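Local coordinates for ribonuclease J (Methanolobus psychrophilus R15, PDB 5HAB), which acts as an archaeal exoribonuclease of the metallo-beta-lactamase and beta-CASP family, probably degrading RNA by metal-dependent hydrolysis, at residues Val46-Ile51 against Glu92-Val97; Thr166-Asn171 against Ala183-Ser188; Ile223-Glu228 against Arg421-Glu426. The protein carries 1 engineered substitution. All coordinates share one frame; numbering follows the deposited sequence.

Contact 1: residues Val46-Ile51 against Glu92-Val97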
ATOM      1  N   VAL B  46     -13.493 -28.302  31.121  1.00 41.03           N
ATOM      2  CA  VAL B  46     -14.718 -28.337  31.903  1.00 37.49           C
ATOM      3  C   VAL B  46     -14.398 -29.005  33.238  1.00 47.64           C
ATOM      4  O   VAL B  46     -14.174 -30.222  33.307  1.00 49.25           O
ATOM      5  CB  VAL B  46     -15.846 -29.053  31.164  1.00 46.87           C
ATOM      6  CG1 VAL B  46     -17.176 -28.792  31.861  1.00 41.95           C
ATOM      7  CG2 VAL B  46     -15.898 -28.595  29.713  1.00 39.61           C
ATOM      8  N   ASN B  47     -14.332 -28.184  34.282  1.00 45.83           N
ATOM      9  CA  ASN B  47     -13.922 -28.615  35.614  1.00 48.12           C
ATOM     10  C   ASN B  47     -12.506 -29.198  35.582  1.00 45.92           C
ATOM     11  O   ASN B  47     -11.531 -28.454  35.688  1.00 53.90           O
ATOM     12  CB  ASN B  47     -14.939 -29.609  36.175  1.00 39.09           C
ATOM     13  CG  ASN B  47     -16.308 -28.978  36.359  1.00 37.87           C
ATOM     14  OD1 ASN B  47     -16.416 -27.803  36.711  1.00 54.09           O
ATOM     15  ND2 ASN B  47     -17.357 -29.740  36.090  1.00 38.43           N
ATOM     16  N   GLU B  48     -12.377 -30.513  35.441  1.00 43.24           N
ATOM     17  CA  GLU B  48     -11.045 -31.118  35.395  1.00 45.75           C
ATOM     18  C   GLU B  48     -10.862 -32.025  34.180  1.00 41.88           C
ATOM     19  O   GLU B  48      -9.869 -32.745  34.083  1.00 46.08           O
ATOM     20  CB  GLU B  48     -10.754 -31.905  36.676  1.00 51.26           C
ATOM     21  CG  GLU B  48     -10.835 -31.072  37.947  1.00 54.89           C
ATOM     22  CD  GLU B  48     -10.208 -31.765  39.146  1.00 65.03           C
ATOM     23  OE1 GLU B  48      -9.674 -31.060  40.028  1.00 67.86           O
ATOM     24  OE2 GLU B  48     -10.261 -33.013  39.211  1.00 62.21           O
ATOM     25  N   ASP B  49     -11.808 -31.974  33.248  1.00 41.50           N
ATOM     26  CA  ASP B  49     -11.665 -32.698  31.988  1.00 40.56           C
ATOM     27  C   ASP B  49     -11.369 -31.719  30.856  1.00 47.10           C
ATOM     28  O   ASP B  49     -11.927 -30.632  30.824  1.00 42.82           O
ATOM     29  CB  ASP B  49     -12.925 -33.506  31.691  1.00 47.65           C
ATOM     30  CG  ASP B  49     -13.086 -34.692  32.624  1.00 59.16           C
ATOM     31  OD1 ASP B  49     -12.071 -35.362  32.914  1.00 54.24           O
ATOM     32  OD2 ASP B  49     -14.223 -34.936  33.082  1.00 57.15           O
ATOM     33  N   ILE B  50     -10.471 -32.085  29.944  1.00 44.52           N
ATOM     34  CA  ILE B  50     -10.044 -31.166  28.891  1.00 34.99           C
ATOM     35  C   ILE B  50     -10.330 -31.715  27.495  1.00 36.94           C
ATOM     36  O   ILE B  50     -10.004 -32.859  27.192  1.00 45.93           O
ATOM     37  CB  ILE B  50      -8.548 -30.829  29.035  1.00 42.30           C
ATOM     38  CG1 ILE B  50      -8.268 -30.227  30.412  1.00 39.51           C
ATOM     39  CG2 ILE B  50      -8.101 -29.877  27.930  1.00 32.63           C
ATOM     40  CD1 ILE B  50      -6.803 -29.951  30.664  1.00 28.41           C
ATOM     41  N   ILE B  51     -10.942 -30.888  26.653  1.00 35.01           N
ATOM     42  CA  ILE B  51     -11.099 -31.175  25.230  1.00 27.72           C
ATOM     43  C   ILE B  51     -10.144 -30.286  24.436  1.00 33.20           C
ATOM     44  O   ILE B  51     -10.298 -29.076  24.433  1.00 33.60           O
ATOM     45  CB  ILE B  51     -12.551 -30.955  24.775  1.00 31.07           C
ATOM     46  CG1 ILE B  51     -13.516 -31.689  25.706  1.00 34.04           C
ATOM     47  CG2 ILE B  51     -12.740 -31.386  23.322  1.00 29.37           C
ATOM     48  CD1 ILE B  51     -13.469 -33.190  25.565  1.00 42.90           C
ATOM     49  N   GLU B  92       0.576 -26.863  33.209  1.00 53.81           N
ATOM     50  CA  GLU B  92       0.117 -25.917  34.230  1.00 59.92           C
ATOM     51  C   GLU B  92      -1.418 -25.772  34.208  1.00 49.71           C
ATOM     52  O   GLU B  92      -1.989 -25.007  34.988  1.00 50.21           O
ATOM     53  CB  GLU B  92       0.807 -24.548  34.050  1.00 50.67           C
ATOM     54  CG  GLU B  92       0.893 -23.693  35.332  1.00 77.50           C
ATOM     55  CD  GLU B  92       1.639 -22.368  35.139  1.00 68.61           C
ATOM     56  OE1 GLU B  92       1.270 -21.363  35.792  1.00 52.98           O
ATOM     57  OE2 GLU B  92       2.602 -22.336  34.345  1.00 63.68           O
ATOM     58  N   VAL B  93      -2.079 -26.504  33.311  1.00 40.97           N
ATOM     59  CA  VAL B  93      -3.543 -26.463  33.220  1.00 45.85           C
ATOM     60  C   VAL B  93      -4.131 -27.558  34.109  1.00 44.53           C
ATOM     61  O   VAL B  93      -3.762 -28.727  33.994  1.00 38.16           O
ATOM     62  CB  VAL B  93      -4.038 -26.615  31.762  1.00 31.89           C
ATOM     63  CG1 VAL B  93      -5.567 -26.600  31.712  1.00 21.63           C
ATOM     64  CG2 VAL B  93      -3.459 -25.514  30.883  1.00 35.32           C
ATOM     65  N   ASN B  94      -5.067 -27.175  34.971  1.00 49.62           N
ATOM     66  CA  ASN B  94      -5.589 -28.067  36.002  1.00 35.49           C
ATOM     67  C   ASN B  94      -6.664 -29.029  35.485  1.00 45.35           C
ATOM     68  O   ASN B  94      -7.844 -28.876  35.790  1.00 51.51           O
ATOM     69  CB  ASN B  94      -6.147 -27.233  37.162  1.00 53.20           C
ATOM     70  CG  ASN B  94      -6.256 -28.020  38.459  1.00 74.71           C
ATOM     71  OD1 ASN B  94      -5.542 -29.001  38.668  1.00 63.45           O
ATOM     72  ND2 ASN B  94      -7.151 -27.585  39.341  1.00 76.11           N
ATOM     73  N   GLY B  95      -6.248 -30.036  34.723  1.00 41.10           N
ATOM     74  CA  GLY B  95      -7.181 -31.008  34.187  1.00 33.79           C
ATOM     75  C   GLY B  95      -6.532 -32.111  33.376  1.00 39.75           C
ATOM     76  O   GLY B  95      -5.322 -32.105  33.152  1.00 42.19           O
ATOM     77  N   ASN B  96      -7.339 -33.060  32.920  1.00 41.54           N
ATOM     78  CA  ASN B  96      -6.825 -34.152  32.104  1.00 51.70           C
ATOM     79  C   ASN B  96      -7.500 -34.154  30.743  1.00 42.08           C
ATOM     80  O   ASN B  96      -8.721 -34.024  30.643  1.00 33.69           O
ATOM     81  CB  ASN B  96      -7.032 -35.501  32.797  1.00 49.21           C
ATOM     82  CG  ASN B  96      -6.422 -35.539  34.182  1.00 60.08           C
ATOM     83  OD1 ASN B  96      -5.204 -35.650  34.329  1.00 50.27           O
ATOM     84  ND2 ASN B  96      -7.265 -35.458  35.208  1.00 53.37           N
ATOM     85  N   VAL B  97      -6.695 -34.319  29.700  1.00 42.13           N
ATOM     86  CA  VAL B  97      -7.201 -34.304  28.336  1.00 40.93           C
ATOM     87  C   VAL B  97      -7.969 -35.582  28.040  1.00 36.58           C
ATOM     88  O   VAL B  97      -7.427 -36.686  28.130  1.00 35.89           O
ATOM     89  CB  VAL B  97      -6.054 -34.098  27.330  1.00 48.19           C
ATOM     90  CG1 VAL B  97      -6.582 -34.164  25.909  1.00 35.97           C
ATOM     91  CG2 VAL B  97      -5.362 -32.765  27.593  1.00 27.17           C
TER
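I50 lays its end methyl directly on the bare backbone of G95, with I50 CD1 3.5 Å from G95 C. The glycine has no side chain to hold the methyl off. The chain of I50 reaches this spot because CG1 stands anti to its carbonyl carbon (chi1 -58°) and the chain is extended beyond it. The same methyl meets one branch of V93, with I50 CD1 3.7 Å from V93 CG1. The other branch, CG2, meets the bridge partner V97: I50 CG2 lies 4.0 Å from V97 CG2.

The backbones pair as parallel strands 49-53 and 96-102 of one sheet of the metallo-beta-lactamase fold. N96 is held at both its backbone N and its backbone O. N96 N gives a bond of 2.8 Å to E48 O, at 160°. N96 O takes I50 N at 2.7 Å, but the donor stands well above the carbonyl plane. D49 and N96 point to the opposite face from I50 and V97, and D49 OD1 forms a salt bridge to R98.

The bridged pairs thus differ: D49 and N96 are polar, while I50 and V97 meet by aliphatic branches. Two backbone bonds and this aliphatic contact together join the strands here.

Contact 2: residues Thr166-Asn171 against Ala183-Ser188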
ATOM      1  N   THR B 166     -20.595 -33.448  26.619  1.00 50.85           N
ATOM      2  CA  THR B 166     -20.887 -34.063  25.316  1.00 47.96           C
ATOM      3  C   THR B 166     -20.375 -33.178  24.185  1.00 52.51           C
ATOM      4  O   THR B 166     -20.320 -31.963  24.322  1.00 46.04           O
ATOM      5  CB  THR B 166     -22.393 -34.329  25.098  1.00 52.84           C
ATOM      6  OG1 THR B 166     -23.091 -33.084  24.983  1.00 58.45           O
ATOM      7  CG2 THR B 166     -22.979 -35.142  26.242  1.00 42.13           C
ATOM      8  N   ILE B 167     -20.014 -33.788  23.063  1.00 51.72           N
ATOM      9  CA  ILE B 167     -19.514 -33.041  21.922  1.00 36.17           C
ATOM     10  C   ILE B 167     -20.453 -33.161  20.726  1.00 47.22           C
ATOM     11  O   ILE B 167     -20.727 -34.259  20.246  1.00 49.68           O
ATOM     12  CB  ILE B 167     -18.101 -33.520  21.550  1.00 41.75           C
ATOM     13  CG1 ILE B 167     -17.097 -33.103  22.627  1.00 38.16           C
ATOM     14  CG2 ILE B 167     -17.690 -32.995  20.186  1.00 37.73           C
ATOM     15  CD1 ILE B 167     -15.704 -33.648  22.397  1.00 41.89           C
ATOM     16  N   GLU B 168     -20.912 -32.012  20.237  1.00 42.81           N
ATOM     17  CA  GLU B 168     -21.795 -31.931  19.078  1.00 35.30           C
ATOM     18  C   GLU B 168     -21.075 -31.303  17.884  1.00 50.98           C
ATOM     19  O   GLU B 168     -20.404 -30.284  18.028  1.00 46.55           O
ATOM     20  CB  GLU B 168     -23.049 -31.123  19.428  1.00 41.17           C
ATOM     21  CG  GLU B 168     -23.999 -30.866  18.265  1.00 39.46           C
ATOM     22  CD  GLU B 168     -25.198 -30.028  18.676  1.00 46.65           C
ATOM     23  OE1 GLU B 168     -25.285 -29.662  19.867  1.00 45.15           O
ATOM     24  OE2 GLU B 168     -26.065 -29.754  17.818  1.00 44.98           O
ATOM     25  N   PHE B 169     -21.203 -31.916  16.711  1.00 41.19           N
ATOM     26  CA  PHE B 169     -20.703 -31.318  15.476  1.00 37.00           C
ATOM     27  C   PHE B 169     -21.838 -30.613  14.733  1.00 53.98           C
ATOM     28  O   PHE B 169     -22.942 -31.153  14.621  1.00 47.34           O
ATOM     29  CB  PHE B 169     -20.062 -32.373  14.569  1.00 34.30           C
ATOM     30  CG  PHE B 169     -18.651 -32.743  14.952  1.00 35.44           C
ATOM     31  CD1 PHE B 169     -18.056 -32.216  16.085  1.00 34.58           C
ATOM     32  CD2 PHE B 169     -17.912 -33.608  14.159  1.00 34.54           C
ATOM     33  CE1 PHE B 169     -16.755 -32.557  16.430  1.00 30.05           C
ATOM     34  CE2 PHE B 169     -16.611 -33.951  14.498  1.00 35.92           C
ATOM     35  CZ  PHE B 169     -16.033 -33.425  15.634  1.00 36.02           C
ATOM     36  N   ILE B 170     -21.570 -29.409  14.236  1.00 49.75           N
ATOM     37  CA  ILE B 170     -22.533 -28.684  13.404  1.00 38.78           C
ATOM     38  C   ILE B 170     -21.876 -28.397  12.066  1.00 44.42           C
ATOM     39  O   ILE B 170     -20.760 -27.903  12.031  1.00 52.31           O
ATOM     40  CB  ILE B 170     -22.995 -27.386  14.077  1.00 43.42           C
ATOM     41  CG1 ILE B 170     -23.554 -27.680  15.466  1.00 44.57           C
ATOM     42  CG2 ILE B 170     -24.026 -26.667  13.219  1.00 45.73           C
ATOM     43  CD1 ILE B 170     -23.503 -26.502  16.382  1.00 53.75           C
ATOM     44  N   ASN B 171     -22.546 -28.700  10.961  1.00 44.15           N
ATOM     45  CA  ASN B 171     -21.903 -28.525   9.660  1.00 42.88           C
ATOM     46  C   ASN B 171     -21.699 -27.045   9.357  1.00 37.87           C
ATOM     47  O   ASN B 171     -22.516 -26.199   9.725  1.00 46.00           O
ATOM     48  CB  ASN B 171     -22.719 -29.195   8.544  1.00 36.44           C
ATOM     49  CG  ASN B 171     -23.302 -28.199   7.564  1.00 47.81           C
ATOM     50  OD1 ASN B 171     -24.426 -27.730   7.734  1.00 60.27           O
ATOM     51  ND2 ASN B 171     -22.542 -27.876   6.523  1.00 67.10           N
ATOM     52  N   ALA B 183     -19.633 -27.843  19.379  1.00 44.91           N
ATOM     53  CA  ALA B 183     -20.277 -27.399  20.610  1.00 31.66           C
ATOM     54  C   ALA B 183     -20.000 -28.387  21.740  1.00 46.68           C
ATOM     55  O   ALA B 183     -20.333 -29.567  21.648  1.00 41.20           O
ATOM     56  CB  ALA B 183     -21.777 -27.231  20.408  1.00 34.54           C
ATOM     57  N   ILE B 184     -19.369 -27.894  22.796  1.00 38.80           N
ATOM     58  CA  ILE B 184     -19.105 -28.677  23.988  1.00 34.62           C
ATOM     59  C   ILE B 184     -20.201 -28.396  25.009  1.00 44.15           C
ATOM     60  O   ILE B 184     -20.250 -27.325  25.608  1.00 40.10           O
ATOM     61  CB  ILE B 184     -17.708 -28.374  24.549  1.00 37.26           C
ATOM     62  CG1 ILE B 184     -16.646 -28.738  23.512  1.00 26.74           C
ATOM     63  CG2 ILE B 184     -17.473 -29.123  25.851  1.00 42.43           C
ATOM     64  CD1 ILE B 184     -15.254 -28.375  23.917  1.00 31.79           C
ATOM     65  N   HIS B 185     -21.090 -29.362  25.194  1.00 51.12           N
ATOM     66  CA  HIS B 185     -22.180 -29.218  26.147  1.00 47.35           C
ATOM     67  C   HIS B 185     -21.722 -29.617  27.544  1.00 44.96           C
ATOM     68  O   HIS B 185     -21.172 -30.714  27.756  1.00 53.65           O
ATOM     69  CB  HIS B 185     -23.390 -30.049  25.723  1.00 39.93           C
ATOM     70  CG  HIS B 185     -23.944 -29.670  24.385  1.00 38.49           C
ATOM     71  ND1 HIS B 185     -24.864 -28.657  24.222  1.00 46.53           N
ATOM     72  CD2 HIS B 185     -23.710 -30.168  23.149  1.00 38.21           C
ATOM     73  CE1 HIS B 185     -25.174 -28.548  22.943  1.00 52.95           C
ATOM     74  NE2 HIS B 185     -24.488 -29.454  22.270  1.00 39.67           N
ATOM     75  N   THR B 186     -21.962 -28.696  28.475  1.00 42.79           N
ATOM     76  CA  THR B 186     -21.625 -28.829  29.885  1.00 42.20           C
ATOM     77  C   THR B 186     -22.904 -28.649  30.695  1.00 44.25           C
ATOM     78  O   THR B 186     -23.890 -28.122  30.172  1.00 48.83           O
ATOM     79  CB  THR B 186     -20.590 -27.769  30.337  1.00 40.77           C
ATOM     80  OG1 THR B 186     -21.264 -26.528  30.587  1.00 33.55           O
ATOM     81  CG2 THR B 186     -19.510 -27.568  29.283  1.00 37.85           C
ATOM     82  N   PRO B 187     -22.895 -29.065  31.976  1.00 49.41           N
ATOM     83  CA  PRO B 187     -24.084 -28.861  32.814  1.00 52.19           C
ATOM     84  C   PRO B 187     -24.524 -27.399  32.945  1.00 42.96           C
ATOM     85  O   PRO B 187     -25.679 -27.155  33.293  1.00 54.33           O
ATOM     86  CB  PRO B 187     -23.653 -29.416  34.182  1.00 47.25           C
ATOM     87  CG  PRO B 187     -22.166 -29.571  34.109  1.00 54.34           C
ATOM     88  CD  PRO B 187     -21.864 -29.847  32.681  1.00 48.96           C
ATOM     89  N   SER B 188     -23.632 -26.452  32.669  1.00 42.94           N
ATOM     90  CA  SER B 188     -23.973 -25.031  32.762  1.00 39.07           C
ATOM     91  C   SER B 188     -24.246 -24.395  31.401  1.00 44.69           C
ATOM     92  O   SER B 188     -24.539 -23.201  31.322  1.00 36.11           O
ATOM     93  CB  SER B 188     -22.861 -24.255  33.465  1.00 49.89           C
ATOM     94  OG  SER B 188     -22.927 -24.413  34.871  1.00 62.90           O
TER
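A183 O is approached by two groups of the facing strand: E168 N, 2.9 Å away in a nearly straight bond (173°), and the CA-H of I167, whose CA lies 3.6 Å off. This is the antiparallel beta hairpin of strands 166-172 and 179-186, part of one sheet of the metallo-beta-lactamase sandwich.

E168 and A183 form a hydrogen-bonded pair, as do T166 and H185. I167 and I184 form the non-hydrogen-bonded pair between them. At the first pair A183 N also bonds to E168 O. At the second, H185 N reaches T166 O at 2.8 Å and T166 N returns a bond to H185 O.

The side chains add a further link across the strands. E168 runs fully extended, with CG anti to the backbone N (chi1 175°). This carries OE1 to the imidazole edge of H185. H185 NE2 donates to E168 OE1; the modelled 2.5 Å is very short and its exact length is doubtful. The carboxylate and ring planes are only 18° apart, and the oxygen lies close to the ring plane. The carboxylate has a second partner, since OE2 makes a salt bridge to R213 of helix 211-220. That helix covers the face with A183 and H185.

I167 and I184 lie on the other face, where both pack on I51 of strand 49-53. They meet each other loosely, with I167 CG1 4.5 Å from I184 CG1. T166 lies on the same face as E168, A183 and H185. T166 OG1 is 3.1 Å from H185 CB and stands oblique to the ring, 3.5 Å from H185 CD2.

Contact 3: residues Ile223-Glu228 against Arg421-Glu426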
ATOM      1  N   ILE B 223     -22.240 -20.299  26.700  1.00 36.12           N
ATOM      2  CA  ILE B 223     -21.352 -19.681  27.678  1.00 43.95           C
ATOM      3  C   ILE B 223     -20.276 -18.845  26.993  1.00 42.03           C
ATOM      4  O   ILE B 223     -19.993 -17.714  27.396  1.00 34.65           O
ATOM      5  CB  ILE B 223     -20.695 -20.753  28.574  1.00 41.94           C
ATOM      6  CG1 ILE B 223     -21.757 -21.579  29.300  1.00 45.39           C
ATOM      7  CG2 ILE B 223     -19.732 -20.109  29.560  1.00 39.09           C
ATOM      8  CD1 ILE B 223     -21.196 -22.762  30.061  1.00 46.54           C
ATOM      9  N   ALA B 224     -19.673 -19.413  25.957  1.00 35.60           N
ATOM     10  CA  ALA B 224     -18.535 -18.784  25.306  1.00 35.82           C
ATOM     11  C   ALA B 224     -18.453 -19.191  23.844  1.00 31.00           C
ATOM     12  O   ALA B 224     -18.742 -20.332  23.478  1.00 35.63           O
ATOM     13  CB  ALA B 224     -17.239 -19.141  26.029  1.00 26.38           C
ATOM     14  N   LEU B 225     -18.085 -18.230  23.010  1.00 38.99           N
ATOM     15  CA  LEU B 225     -17.819 -18.483  21.606  1.00 28.53           C
ATOM     16  C   LEU B 225     -16.348 -18.214  21.331  1.00 30.58           C
ATOM     17  O   LEU B 225     -15.836 -17.135  21.642  1.00 27.68           O
ATOM     18  CB  LEU B 225     -18.707 -17.609  20.712  1.00 27.43           C
ATOM     19  CG  LEU B 225     -18.354 -17.559  19.222  1.00 27.22           C
ATOM     20  CD1 LEU B 225     -18.471 -18.934  18.586  1.00 29.77           C
ATOM     21  CD2 LEU B 225     -19.230 -16.556  18.480  1.00 26.55           C
ATOM     22  N   ILE B 226     -15.664 -19.220  20.798  1.00 25.49           N
ATOM     23  CA  ILE B 226     -14.323 -19.042  20.271  1.00 23.89           C
ATOM     24  C   ILE B 226     -14.485 -19.013  18.768  1.00 35.50           C
ATOM     25  O   ILE B 226     -14.960 -19.982  18.177  1.00 32.51           O
ATOM     26  CB  ILE B 226     -13.359 -20.156  20.710  1.00 22.79           C
ATOM     27  CG1 ILE B 226     -13.171 -20.147  22.230  1.00 42.10           C
ATOM     28  CG2 ILE B 226     -12.023 -20.045  19.969  1.00 16.28           C
ATOM     29  CD1 ILE B 226     -14.082 -21.108  22.969  1.00 37.93           C
ATOM     30  N   THR B 227     -14.119 -17.902  18.143  1.00 30.00           N
ATOM     31  CA  THR B 227     -14.331 -17.773  16.708  1.00 23.97           C
ATOM     32  C   THR B 227     -13.145 -17.046  16.084  1.00 28.00           C
ATOM     33  O   THR B 227     -12.447 -16.284  16.750  1.00 28.37           O
ATOM     34  CB  THR B 227     -15.666 -17.051  16.394  1.00 31.08           C
ATOM     35  OG1 THR B 227     -15.951 -17.143  14.994  1.00 38.98           O
ATOM     36  CG2 THR B 227     -15.626 -15.588  16.808  1.00 23.11           C
ATOM     37  N   GLU B 228     -12.900 -17.327  14.810  1.00 30.09           N
ATOM     38  CA  GLU B 228     -11.770 -16.748  14.091  1.00 33.03           C
ATOM     39  C   GLU B 228     -11.938 -15.241  13.902  1.00 25.45           C
ATOM     40  O   GLU B 228     -13.053 -14.741  13.811  1.00 25.83           O
ATOM     41  CB  GLU B 228     -11.609 -17.434  12.731  1.00 30.79           C
ATOM     42  CG  GLU B 228     -12.779 -17.182  11.785  1.00 34.97           C
ATOM     43  CD  GLU B 228     -12.430 -17.452  10.334  1.00 36.75           C
ATOM     44  OE1 GLU B 228     -12.141 -18.615  10.002  1.00 34.89           O
ATOM     45  OE2 GLU B 228     -12.441 -16.501   9.525  1.00 40.67           O
ATOM     46  N   ARG B 421     -25.264 -12.690  16.435  1.00 39.45           N
ATOM     47  CA  ARG B 421     -26.682 -12.487  16.727  1.00 51.24           C
ATOM     48  C   ARG B 421     -27.433 -13.807  16.887  1.00 49.30           C
ATOM     49  O   ARG B 421     -28.442 -13.872  17.589  1.00 50.49           O
ATOM     50  CB  ARG B 421     -27.348 -11.656  15.629  1.00 49.18           C
ATOM     51  CG  ARG B 421     -26.979 -10.179  15.632  1.00 73.63           C
ATOM     52  CD  ARG B 421     -27.946  -9.349  14.782  1.00 71.73           C
ATOM     53  NE  ARG B 421     -29.289  -9.925  14.715  1.00 81.76           N
ATOM     54  CZ  ARG B 421     -29.765 -10.589  13.665  1.00 80.07           C
ATOM     55  NH1 ARG B 421     -29.005 -10.763  12.591  1.00 76.84           N
ATOM     56  NH2 ARG B 421     -30.996 -11.081  13.690  1.00 72.50           N
ATOM     57  N   MET B 422     -26.923 -14.866  16.270  1.00 43.00           N
ATOM     58  CA  MET B 422     -27.573 -16.166  16.366  1.00 38.15           C
ATOM     59  C   MET B 422     -27.187 -16.919  17.642  1.00 46.66           C
ATOM     60  O   MET B 422     -28.053 -17.406  18.369  1.00 42.38           O
ATOM     61  CB  MET B 422     -27.240 -17.008  15.133  1.00 48.42           C
ATOM     62  CG  MET B 422     -27.968 -16.554  13.875  1.00 54.26           C
ATOM     63  SD  MET B 422     -27.693 -17.635  12.458  1.00 53.87           S
ATOM     64  CE  MET B 422     -25.968 -17.302  12.107  1.00 57.84           C
ATOM     65  N   LEU B 423     -25.891 -17.008  17.917  1.00 36.77           N
ATOM     66  CA  LEU B 423     -25.426 -17.782  19.062  1.00 43.98           C
ATOM     67  C   LEU B 423     -25.633 -17.046  20.380  1.00 38.74           C
ATOM     68  O   LEU B 423     -25.681 -17.672  21.439  1.00 39.31           O
ATOM     69  CB  LEU B 423     -23.949 -18.144  18.896  1.00 36.70           C
ATOM     70  CG  LEU B 423     -23.660 -19.276  17.912  1.00 42.99           C
ATOM     71  CD1 LEU B 423     -22.162 -19.538  17.815  1.00 30.96           C
ATOM     72  CD2 LEU B 423     -24.406 -20.534  18.338  1.00 35.99           C
ATOM     73  N   LYS B 424     -25.768 -15.725  20.299  1.00 41.00           N
ATOM     74  CA  LYS B 424     -25.865 -14.857  21.476  1.00 34.96           C
ATOM     75  C   LYS B 424     -24.949 -15.294  22.626  1.00 40.22           C
ATOM     76  O   LYS B 424     -25.408 -15.495  23.749  1.00 39.68           O
ATOM     77  CB  LYS B 424     -27.317 -14.786  21.956  1.00 37.43           C
ATOM     78  CG  LYS B 424     -28.287 -14.297  20.887  1.00 44.61           C
ATOM     79  CD  LYS B 424     -29.724 -14.295  21.391  1.00 57.96           C
ATOM     80  CE  LYS B 424     -30.710 -14.542  20.256  1.00 60.39           C
ATOM     81  NZ  LYS B 424     -32.109 -14.683  20.755  1.00 77.24           N
ATOM     82  N   PRO B 425     -23.646 -15.453  22.346  1.00 40.66           N
ATOM     83  CA  PRO B 425     -22.777 -15.968  23.406  1.00 29.26           C
ATOM     84  C   PRO B 425     -22.619 -15.001  24.576  1.00 32.75           C
ATOM     85  O   PRO B 425     -22.682 -13.786  24.407  1.00 44.75           O
ATOM     86  CB  PRO B 425     -21.446 -16.174  22.685  1.00 30.24           C
ATOM     87  CG  PRO B 425     -21.451 -15.149  21.619  1.00 37.19           C
ATOM     88  CD  PRO B 425     -22.879 -15.080  21.145  1.00 36.72           C
ATOM     89  N   GLU B 426     -22.409 -15.561  25.758  1.00 38.41           N
ATOM     90  CA  GLU B 426     -22.207 -14.773  26.962  1.00 38.43           C
ATOM     91  C   GLU B 426     -20.810 -14.163  26.963  1.00 37.97           C
ATOM     92  O   GLU B 426     -20.604 -13.055  27.455  1.00 29.18           O
ATOM     93  CB  GLU B 426     -22.416 -15.655  28.193  1.00 34.59           C
ATOM     94  CG  GLU B 426     -22.302 -14.951  29.525  1.00 49.28           C
ATOM     95  CD  GLU B 426     -22.630 -15.879  30.680  1.00 80.98           C
ATOM     96  OE1 GLU B 426     -23.033 -17.033  30.413  1.00 69.15           O
ATOM     97  OE2 GLU B 426     -22.484 -15.458  31.849  1.00 62.86           O
TER
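L225 presents its side chain to two neighbours turned differently against it: L423, which it crosses at about a right angle, and P425, which it crosses obliquely. The contact is a helix-on-sheet packing of the metallo-beta-lactamase fold. L225 lies on strand 222-228. L423 is in the last turn of helix 413-423, and P425 follows in the linker to strand 427-431.

The two leucines meet by single methyls. L225 CD1 lies 3.8 Å from L423 CD1. L225 has CG anti to its backbone N (chi1 168°), and its CB bond points toward the helix end. L423 reaches this methyl with CG anti to its own carbonyl carbon (chi1 -76°).

P425 uses one side of its ring. P425 CB is 3.7 Å from L225 CB, and P425 CG is 3.8 Å from the same L225 CB. The proline thus packs against the root of L225, while L423 packs against its tip. K424, the first residue after the helix, has positive phi; the chain then leads through P425 to strand 427-431.

No hydrogen bond joins the two segments. Just beyond, L225 makes backbone bonds to H427 and I429, so strands 222-228 and 427-431 pair directly. L217 of helix 211-220 and V192 of strand 189-194 also pack on L423. In the same last turn, R421 and M422 are packed by E256 of the second subunit.

The far end of the contact differs in character. E426 is extended and passes I223, whose side chain points away. Here the nearest approach is to the backbone: E426 CB sits 3.3 Å from I223 O.

How the contacts relate
Contacts 2 and 3 are buried and reach the same sheet, whereas contact 1 is only partly buried and belongs to the other sheet of the sandwich. Contacts 1 and 2 face each other across the interior: I51 packs on I167 and I184, and V46 on T186. Contact 3 touches contact 2 through I223 CD1, which meets T186 and S188, but does not touch contact 1. Contact 1 joins parallel strands distant in sequence. Contact 2 joins neighbouring antiparallel strands and adds a histidine-carboxylate bond on the helix-covered face. Contact 3 has no hydrogen bond of its own and sets a helix end against a strand by aliphatic packing.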